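Local coordinates for glycoside hydrolase family protein (Novosphingobium sp. PP1Y, PDB 6Q2F) that probably hydrolyses terminal alpha-L-rhamnose from glycosides, as an alpha-L-rhamnosidase of the glycoside hydrolase class that carries a bound sodium ion, at residues Arg554-Gly567 with Pro590-Ala602. Sequence-based numbering, arbitrary orientation.
Sequences RRTLADLLASEHYG and PMLGDDMAMRSHA
Tyr566 and Met598, a selenomethionine, meet over the length of the phenol ring. At its far end the methyl CE of Met598 lies 3.6 Å from Tyr566 OH, brought there by the bend at chi3, while at its near end the carbonyl O of Met598 stands over one face, 3.3 Å from Tyr566 CG. Leu561 enters the same apolar patch between two selenomethionines: its CD2 is 3.9 Å from Met598 CE and meets Met591 CE tip to tip. With CG of Leu561 anti to the backbone N (chi1 -179°), this branch also reaches Leu592 O. Further back along the helix, Leu592 CD1 rests against both Leu557 CD1 and Arg554 CB, each 3.7 Å away; the guanidinium of Arg554 goes elsewhere, its NH1 bonding to Lys385 O.

The closest pair of CA atoms is that of Ala558 and Gly593, 4.1 Å apart, and Ala558 CB packs on Gly593 CA. Beside it a water donates to Ala558 O and accepts from Asp594 N, bridging the two backbones. These segments are helix 543-575 and the loop joining strands 579-582 and 604-610, neighbouring parallel strands of the curled sheet, consistent with the catalytic barrel of an alpha-L-rhamnosidase. The Tyr566 side chain lies about 10 Å from the bound sodium ion.

At the other end, His601 lays its ring over Gly567, whose CA makes a CH-pi contact 3.9 Å from the ring centroid and 25° off its normal. Ser600 OG covers the opposite face.

Within the loop, Asp594 OD2 accepts from Ala597 N (N-H...O 161°), an Asx motif, and Arg599 NE bonds to Asp595 O. Beyond it, Asp594 OD2 also accepts from Asn766 ND2, Asp594 OD1 bonds to Tyr738 OH, and Arg599 NH1 forms a salt bridge with Asp625.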
loop_
_atom_site.group_PDB
_atom_site.type_symbol
_atom_site.label_atom_id
_atom_site.label_comp_id
_atom_site.label_asym_id
_atom_site.label_seq_id
_atom_site.Cartn_x
_atom_site.Cartn_y
_atom_site.Cartn_z
ATOM N N ARG A 554 10.998 -9.715 -16.529
ATOM C CA ARG A 554 10.367 -9.122 -15.356
ATOM C C ARG A 554 8.868 -9.020 -15.550
ATOM O O ARG A 554 8.096 -9.247 -14.612
ATOM C CB ARG A 554 10.968 -7.742 -15.062
ATOM C CG ARG A 554 12.438 -7.795 -14.609
ATOM C CD ARG A 554 12.874 -6.453 -14.032
ATOM N NE ARG A 554 12.578 -5.374 -14.964
ATOM C CZ ARG A 554 13.353 -5.041 -15.992
ATOM N NH1 ARG A 554 14.489 -5.692 -16.217
ATOM N NH2 ARG A 554 12.998 -4.050 -16.789
ATOM N N ARG A 555 8.433 -8.713 -16.775
ATOM C CA ARG A 555 7.002 -8.546 -17.007
ATOM C C ARG A 555 6.275 -9.877 -16.900
ATOM O O ARG A 555 5.129 -9.940 -16.428
ATOM C CB ARG A 555 6.767 -7.903 -18.370
ATOM C CG ARG A 555 5.296 -7.709 -18.691
ATOM C CD ARG A 555 5.105 -6.640 -19.741
ATOM N NE ARG A 555 3.698 -6.469 -20.091
ATOM C CZ ARG A 555 3.231 -5.451 -20.805
ATOM N NH1 ARG A 555 4.067 -4.509 -21.227
ATOM N NH2 ARG A 555 1.933 -5.367 -21.075
ATOM N N THR A 556 6.921 -10.954 -17.316
ATOM C CA THR A 556 6.290 -12.257 -17.169
ATOM C C THR A 556 6.118 -12.621 -15.701
ATOM O O THR A 556 5.089 -13.186 -15.310
ATOM C CB THR A 556 7.123 -13.302 -17.907
ATOM O OG1 THR A 556 7.198 -12.946 -19.298
ATOM C CG2 THR A 556 6.503 -14.685 -17.772
ATOM N N LEU A 557 7.112 -12.308 -14.874
ATOM C CA LEU A 557 6.980 -12.581 -13.447
ATOM C C LEU A 557 5.817 -11.779 -12.865
ATOM O O LEU A 557 4.996 -12.310 -12.110
ATOM C CB LEU A 557 8.288 -12.243 -12.728
ATOM C CG LEU A 557 9.558 -13.013 -13.110
ATOM C CD1 LEU A 557 10.796 -12.374 -12.499
ATOM C CD2 LEU A 557 9.432 -14.463 -12.633
ATOM N N ALA A 558 5.721 -10.497 -13.243
ATOM C CA ALA A 558 4.611 -9.669 -12.773
ATOM C C ALA A 558 3.279 -10.235 -13.238
ATOM O O ALA A 558 2.325 -10.288 -12.459
ATOM C CB ALA A 558 4.785 -8.230 -13.250
ATOM N N ASP A 559 3.204 -10.692 -14.497
ATOM C CA ASP A 559 1.971 -11.299 -14.998
ATOM C C ASP A 559 1.592 -12.527 -14.180
ATOM O O ASP A 559 0.416 -12.749 -13.868
ATOM C CB ASP A 559 2.128 -11.696 -16.475
ATOM C CG ASP A 559 2.143 -10.491 -17.432
ATOM O OD1 ASP A 559 1.628 -9.399 -17.067
ATOM O OD2 ASP A 559 2.672 -10.656 -18.554
ATOM N N LEU A 560 2.578 -13.363 -13.856
ATOM C CA LEU A 560 2.267 -14.609 -13.166
ATOM C C LEU A 560 1.887 -14.357 -11.707
ATOM O O LEU A 560 1.009 -15.031 -11.168
ATOM C CB LEU A 560 3.441 -15.585 -13.290
ATOM C CG LEU A 560 3.809 -16.053 -14.718
ATOM C CD1 LEU A 560 5.075 -16.893 -14.724
ATOM C CD2 LEU A 560 2.673 -16.825 -15.374
ATOM N N LEU A 561 2.513 -13.367 -11.068
ATOM C CA LEU A 561 2.094 -12.980 -9.719
ATOM C C LEU A 561 0.594 -12.705 -9.689
ATOM O O LEU A 561 -0.143 -13.274 -8.877
ATOM C CB LEU A 561 2.875 -11.745 -9.261
ATOM C CG LEU A 561 2.513 -11.293 -7.858
ATOM C CD1 LEU A 561 2.919 -12.356 -6.825
ATOM C CD2 LEU A 561 3.204 -9.952 -7.520
ATOM N N ALA A 562 0.121 -11.880 -10.630
ATOM C CA ALA A 562 -1.287 -11.495 -10.652
ATOM C C ALA A 562 -2.185 -12.677 -10.975
ATOM O O ALA A 562 -3.229 -12.865 -10.344
ATOM C CB ALA A 562 -1.502 -10.365 -11.660
ATOM N N SER A 563 -1.812 -13.483 -11.964
ATOM C CA SER A 563 -2.704 -14.577 -12.337
ATOM C C SER A 563 -2.500 -15.818 -11.478
ATOM O O SER A 563 -3.476 -16.415 -11.014
ATOM C CB SER A 563 -2.525 -14.936 -13.820
ATOM O OG SER A 563 -1.265 -15.539 -14.043
ATOM N N GLU A 564 -1.249 -16.215 -11.258
ATOM C CA GLU A 564 -0.994 -17.499 -10.609
ATOM C C GLU A 564 -1.116 -17.408 -9.087
ATOM O O GLU A 564 -1.558 -18.360 -8.449
ATOM C CB GLU A 564 0.385 -18.047 -11.005
ATOM C CG GLU A 564 0.576 -18.231 -12.531
ATOM C CD GLU A 564 -0.626 -18.897 -13.206
ATOM O OE1 GLU A 564 -0.730 -20.140 -13.119
ATOM O OE2 GLU A 564 -1.474 -18.176 -13.793
ATOM N N HIS A 565 -0.772 -16.279 -8.496
ATOM C CA HIS A 565 -1.020 -16.091 -7.057
ATOM C C HIS A 565 -2.406 -15.502 -6.812
ATOM O O HIS A 565 -3.303 -16.187 -6.315
ATOM C CB HIS A 565 0.088 -15.249 -6.424
ATOM C CG HIS A 565 -0.042 -15.107 -4.932
ATOM N ND1 HIS A 565 -0.271 -13.892 -4.317
ATOM C CD2 HIS A 565 0.039 -16.027 -3.936
ATOM C CE1 HIS A 565 -0.308 -14.069 -3.004
ATOM N NE2 HIS A 565 -0.126 -15.357 -2.745
ATOM N N TYR A 566 -2.604 -14.239 -7.182
ATOM C CA TYR A 566 -3.827 -13.550 -6.767
ATOM C C TYR A 566 -5.071 -14.059 -7.499
ATOM O O TYR A 566 -6.134 -14.193 -6.886
ATOM C CB TYR A 566 -3.642 -12.038 -6.913
ATOM C CG TYR A 566 -2.632 -11.491 -5.919
ATOM C CD1 TYR A 566 -2.974 -11.292 -4.583
ATOM C CD2 TYR A 566 -1.329 -11.212 -6.304
ATOM C CE1 TYR A 566 -2.045 -10.798 -3.664
ATOM C CE2 TYR A 566 -0.415 -10.724 -5.396
ATOM C CZ TYR A 566 -0.774 -10.512 -4.073
ATOM O OH TYR A 566 0.138 -10.037 -3.188
ATOM N N GLY A 567 -4.949 -14.416 -8.779
ATOM C CA GLY A 567 -6.063 -15.077 -9.451
ATOM C C GLY A 567 -6.433 -16.407 -8.800
ATOM O O GLY A 567 -7.604 -16.688 -8.533
ATOM N N PRO A 590 8.332 -3.302 -3.301
ATOM C CA PRO A 590 9.010 -4.400 -2.597
ATOM C C PRO A 590 9.321 -5.587 -3.497
ATOM O O PRO A 590 10.229 -6.362 -3.182
ATOM C CB PRO A 590 8.007 -4.781 -1.502
ATOM C CG PRO A 590 6.699 -4.421 -2.088
ATOM C CD PRO A 590 6.925 -3.184 -2.911
HETATM N N MSE A 591 8.590 -5.752 -4.599
HETATM C CA MSE A 591 8.856 -6.825 -5.562
HETATM C C MSE A 591 8.237 -6.447 -6.905
HETATM O O MSE A 591 7.556 -5.424 -7.002
HETATM C CB MSE A 591 8.277 -8.146 -5.091
HETATM C CG MSE A 591 6.759 -8.135 -5.076
HETATM SE SE MSE A 591 5.891 -9.772 -4.494
HETATM C CE MSE A 591 6.500 -11.037 -5.849
ATOM N N LEU A 592 8.473 -7.272 -7.928
ATOM C CA LEU A 592 7.828 -7.074 -9.217
ATOM C C LEU A 592 6.333 -7.304 -9.085
ATOM O O LEU A 592 5.860 -8.065 -8.234
ATOM C CB LEU A 592 8.402 -8.018 -10.277
ATOM C CG LEU A 592 9.869 -7.740 -10.590
ATOM C CD1 LEU A 592 10.442 -8.810 -11.533
ATOM C CD2 LEU A 592 9.993 -6.317 -11.203
ATOM N N GLY A 593 5.590 -6.641 -9.948
ATOM C CA GLY A 593 4.146 -6.767 -9.962
ATOM C C GLY A 593 3.492 -5.419 -10.173
ATOM O O GLY A 593 4.058 -4.364 -9.885
ATOM N N ASP A 594 2.276 -5.458 -10.693
ATOM C CA ASP A 594 1.459 -4.277 -10.876
ATOM C C ASP A 594 0.377 -4.252 -9.803
ATOM O O ASP A 594 -0.381 -5.213 -9.675
ATOM C CB ASP A 594 0.823 -4.265 -12.260
ATOM C CG ASP A 594 -0.085 -3.066 -12.440
ATOM O OD1 ASP A 594 0.459 -1.972 -12.644
ATOM O OD2 ASP A 594 -1.309 -3.220 -12.326
ATOM N N ASP A 595 0.279 -3.144 -9.064
ATOM C CA ASP A 595 -0.613 -3.151 -7.904
ATOM C C ASP A 595 -2.085 -2.939 -8.250
ATOM O O ASP A 595 -2.924 -3.046 -7.352
ATOM C CB ASP A 595 -0.154 -2.138 -6.828
ATOM C CG ASP A 595 0.205 -0.766 -7.374
ATOM O OD1 ASP A 595 0.155 -0.544 -8.603
ATOM O OD2 ASP A 595 0.567 0.097 -6.543
HETATM N N MSE A 596 -2.432 -2.676 -9.506
HETATM C CA MSE A 596 -3.833 -2.815 -9.919
HETATM C C MSE A 596 -4.127 -4.258 -10.296
HETATM O O MSE A 596 -5.126 -4.831 -9.882
HETATM C CB MSE A 596 -4.189 -1.871 -11.081
HETATM C CG MSE A 596 -4.266 -0.417 -10.611
HETATM SE SE MSE A 596 -5.006 0.747 -12.005
HETATM C CE MSE A 596 -6.751 -0.013 -12.185
ATOM N N ALA A 597 -3.240 -4.844 -11.093
ATOM C CA ALA A 597 -3.467 -6.216 -11.535
ATOM C C ALA A 597 -3.524 -7.155 -10.340
ATOM O O ALA A 597 -4.371 -8.048 -10.272
ATOM C CB ALA A 597 -2.362 -6.630 -12.512
HETATM N N MSE A 598 -2.665 -6.923 -9.368
HETATM C CA MSE A 598 -2.586 -7.768 -8.170
HETATM C C MSE A 598 -3.899 -7.767 -7.382
HETATM O O MSE A 598 -4.170 -8.700 -6.640
HETATM C CB MSE A 598 -1.438 -7.304 -7.289
HETATM C CG MSE A 598 -0.072 -7.630 -7.856
HETATM SE SE MSE A 598 1.268 -6.475 -7.059
HETATM C CE MSE A 598 1.286 -7.367 -5.294
ATOM N N ARG A 599 -4.723 -6.732 -7.570
ATOM C CA ARG A 599 -5.968 -6.627 -6.822
ATOM C C ARG A 599 -7.206 -6.816 -7.688
ATOM O O ARG A 599 -8.319 -6.822 -7.161
ATOM C CB ARG A 599 -6.026 -5.282 -6.088
ATOM C CG ARG A 599 -5.046 -5.159 -4.931
ATOM C CD ARG A 599 -5.096 -3.783 -4.191
ATOM N NE ARG A 599 -4.392 -2.770 -4.952
ATOM C CZ ARG A 599 -3.868 -1.666 -4.443
ATOM N NH1 ARG A 599 -3.967 -1.411 -3.147
ATOM N NH2 ARG A 599 -3.240 -0.817 -5.236
ATOM N N SER A 600 -7.032 -7.027 -8.991
ATOM C CA SER A 600 -8.146 -7.028 -9.931
ATOM C C SER A 600 -9.066 -8.230 -9.756
ATOM O O SER A 600 -10.221 -8.189 -10.186
ATOM C CB SER A 600 -7.589 -6.993 -11.359
ATOM O OG SER A 600 -6.802 -8.153 -11.589
ATOM N N HIS A 601 -8.559 -9.307 -9.174
ATOM C CA HIS A 601 -9.324 -10.528 -8.943
ATOM C C HIS A 601 -10.000 -10.561 -7.584
ATOM O O HIS A 601 -10.857 -11.418 -7.354
ATOM C CB HIS A 601 -8.412 -11.756 -9.067
ATOM C CG HIS A 601 -7.579 -11.767 -10.311
ATOM N ND1 HIS A 601 -8.118 -11.971 -11.564
ATOM C CD2 HIS A 601 -6.242 -11.631 -10.493
ATOM C CE1 HIS A 601 -7.151 -11.945 -12.463
ATOM N NE2 HIS A 601 -6.006 -11.733 -11.839
ATOM N N ALA A 602 -9.617 -9.671 -6.684
ATOM C CA ALA A 602 -10.148 -9.707 -5.335
ATOM C C ALA A 602 -11.549 -9.115 -5.314
ATOM O O ALA A 602 -11.910 -8.287 -6.151
ATOM C CB ALA A 602 -9.242 -8.938 -4.369
HETATM O O HOH W 1 1.153 -7.893 -11.703
#